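Local coordinates for protein polyhedrin (Antheraea mylitta cypovirus 4, PDB 5A9C) that forms the crystalline matrix of cypovirus polyhedra, the occlusion bodies that probably protect embedded virus particles outside the insect host, at residues F58-K63 / L170-V175. Residues are numbered along the deposited sequence; the frame is centred on the assembly and turned at random.
Sequences FPDYLK and LTNNIV
The side-chain amide of N173 hydrogen-bonds three times to the backbone of D60 and Y61, in the turn joining strands 51-58 and 61-66. N173 OD1 accepts from D60 N at 3.0 Å and from Y61 N at 3.1 Å, both donors lying on the same face of the amide. The Y61 bond is nearly straight at its hydrogen (169°), yet its donor stands 56° out of the carbonyl plane, whereas D60 N lies closer to that plane. N173 ND2 donates a hydrogen bond to Y61 O at 3.0 Å. The same amide stacks on the Y61 ring, with planes 21° apart and N173 ND2 3.4 Å above the plane of the Y61 ring, over its centre. Y61 CG sits between its backbone N and carbonyl carbon, which folds the phenol back over the amide. Beside this polar centre, V175 CG1 meets L62 CD1 at 3.6 Å, and V175 CG2 packs against F58 CB.

Further out, N173 is the first residue to leave helix 165-172 and the centre of an inverse gamma turn. D60 OD1 forms a salt bridge with R160, and N173 O receives K63 NZ of a second subunit, so the contact adjoins the trimer interface. Two acceptor bonds and one donor bond thus use both the oxygen and one N-H of a buried amide and fix its rotation, tying the helix end to the link between two sheets.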
loop_
_atom_site.group_PDB
_atom_site.type_symbol
_atom_site.label_atom_id
_atom_site.label_comp_id
_atom_site.label_asym_id
_atom_site.label_seq_id
_atom_site.Cartn_x
_atom_site.Cartn_y
_atom_site.Cartn_z
ATOM N N PHE A 58 -13.744 0.289 -1.656
ATOM C CA PHE A 58 -13.028 1.438 -1.108
ATOM C C PHE A 58 -13.961 2.642 -1.054
ATOM O O PHE A 58 -14.817 2.800 -1.922
ATOM C CB PHE A 58 -11.834 1.772 -2.002
ATOM C CG PHE A 58 -12.222 2.129 -3.412
ATOM C CD1 PHE A 58 -12.554 1.138 -4.323
ATOM C CD2 PHE A 58 -12.272 3.449 -3.819
ATOM C CE1 PHE A 58 -12.921 1.460 -5.618
ATOM C CE2 PHE A 58 -12.635 3.779 -5.113
ATOM C CZ PHE A 58 -12.959 2.779 -6.014
ATOM N N PRO A 59 -13.792 3.501 -0.040
ATOM C CA PRO A 59 -14.701 4.634 0.172
ATOM C C PRO A 59 -14.337 5.945 -0.536
ATOM O O PRO A 59 -15.238 6.749 -0.776
ATOM C CB PRO A 59 -14.639 4.839 1.685
ATOM C CG PRO A 59 -13.256 4.422 2.045
ATOM C CD PRO A 59 -12.914 3.271 1.121
ATOM N N ASP A 60 -13.066 6.166 -0.859
ATOM C CA ASP A 60 -12.653 7.480 -1.357
ATOM C C ASP A 60 -11.911 7.463 -2.691
ATOM O O ASP A 60 -12.257 8.207 -3.611
ATOM C CB ASP A 60 -11.817 8.207 -0.302
ATOM C CG ASP A 60 -12.620 8.544 0.938
ATOM O OD1 ASP A 60 -13.649 9.241 0.807
ATOM O OD2 ASP A 60 -12.221 8.113 2.039
ATOM N N TYR A 61 -10.880 6.632 -2.791
ATOM C CA TYR A 61 -10.106 6.546 -4.023
ATOM C C TYR A 61 -9.386 5.213 -4.136
ATOM O O TYR A 61 -9.096 4.553 -3.136
ATOM C CB TYR A 61 -9.099 7.698 -4.120
ATOM C CG TYR A 61 -8.075 7.700 -3.010
ATOM C CD1 TYR A 61 -6.880 7.001 -3.139
ATOM C CD2 TYR A 61 -8.308 8.387 -1.827
ATOM C CE1 TYR A 61 -5.945 6.991 -2.119
ATOM C CE2 TYR A 61 -7.380 8.384 -0.803
ATOM C CZ TYR A 61 -6.201 7.684 -0.954
ATOM O OH TYR A 61 -5.275 7.681 0.065
ATOM N N LEU A 62 -9.102 4.822 -5.370
ATOM C CA LEU A 62 -8.411 3.575 -5.632
ATOM C C LEU A 62 -7.326 3.786 -6.677
ATOM O O LEU A 62 -7.595 4.292 -7.767
ATOM C CB LEU A 62 -9.401 2.516 -6.120
ATOM C CG LEU A 62 -8.802 1.195 -6.605
ATOM C CD1 LEU A 62 -8.210 0.404 -5.446
ATOM C CD2 LEU A 62 -9.854 0.372 -7.334
ATOM N N LYS A 63 -6.101 3.410 -6.327
ATOM C CA LYS A 63 -4.989 3.383 -7.266
ATOM C C LYS A 63 -4.505 1.947 -7.406
ATOM O O LYS A 63 -4.071 1.336 -6.430
ATOM C CB LYS A 63 -3.845 4.275 -6.775
ATOM C CG LYS A 63 -4.210 5.741 -6.638
ATOM C CD LYS A 63 -3.072 6.534 -6.014
ATOM C CE LYS A 63 -2.684 5.957 -4.662
ATOM N NZ LYS A 63 -1.583 6.723 -4.021
ATOM N N LEU A 170 -7.765 10.562 3.713
ATOM C CA LEU A 170 -6.531 9.786 3.683
ATOM C C LEU A 170 -6.580 8.623 4.671
ATOM O O LEU A 170 -6.232 7.491 4.331
ATOM C CB LEU A 170 -5.335 10.698 3.975
ATOM C CG LEU A 170 -3.931 10.090 4.014
ATOM C CD1 LEU A 170 -3.701 9.365 5.326
ATOM C CD2 LEU A 170 -3.710 9.156 2.831
ATOM N N THR A 171 -7.021 8.907 5.892
ATOM C CA THR A 171 -7.046 7.907 6.957
ATOM C C THR A 171 -8.275 7.004 6.882
ATOM O O THR A 171 -8.277 5.898 7.422
ATOM C CB THR A 171 -6.998 8.575 8.344
ATOM O OG1 THR A 171 -8.152 9.406 8.517
ATOM C CG2 THR A 171 -5.749 9.427 8.478
ATOM N N ASN A 172 -9.315 7.481 6.209
ATOM C CA ASN A 172 -10.575 6.751 6.108
ATOM C C ASN A 172 -10.578 5.745 4.961
ATOM O O ASN A 172 -11.393 4.820 4.932
ATOM C CB ASN A 172 -11.729 7.739 5.931
ATOM C CG ASN A 172 -13.064 7.055 5.750
ATOM O OD1 ASN A 172 -13.470 6.745 4.631
ATOM N ND2 ASN A 172 -13.764 6.824 6.854
ATOM N N ASN A 173 -9.661 5.929 4.019
ATOM C CA ASN A 173 -9.656 5.132 2.798
ATOM C C ASN A 173 -8.912 3.800 2.913
ATOM O O ASN A 173 -7.732 3.703 2.574
ATOM C CB ASN A 173 -9.104 5.954 1.631
ATOM C CG ASN A 173 -9.268 5.253 0.299
ATOM O OD1 ASN A 173 -10.383 5.089 -0.196
ATOM N ND2 ASN A 173 -8.154 4.839 -0.292
ATOM N N ILE A 174 -9.614 2.775 3.387
ATOM C CA ILE A 174 -9.058 1.429 3.447
ATOM C C ILE A 174 -9.534 0.616 2.250
ATOM O O ILE A 174 -10.701 0.225 2.180
ATOM C CB ILE A 174 -9.467 0.697 4.747
ATOM C CG1 ILE A 174 -8.892 1.411 5.973
ATOM C CG2 ILE A 174 -9.014 -0.754 4.709
ATOM C CD1 ILE A 174 -9.224 0.725 7.289
ATOM N N VAL A 175 -8.631 0.374 1.305
ATOM C CA VAL A 175 -8.945 -0.434 0.135
ATOM C C VAL A 175 -8.942 -1.916 0.496
ATOM O O VAL A 175 -7.962 -2.432 1.036
ATOM C CB VAL A 175 -7.945 -0.186 -1.016
ATOM C CG1 VAL A 175 -8.238 -1.116 -2.186
ATOM C CG2 VAL A 175 -7.996 1.271 -1.459
#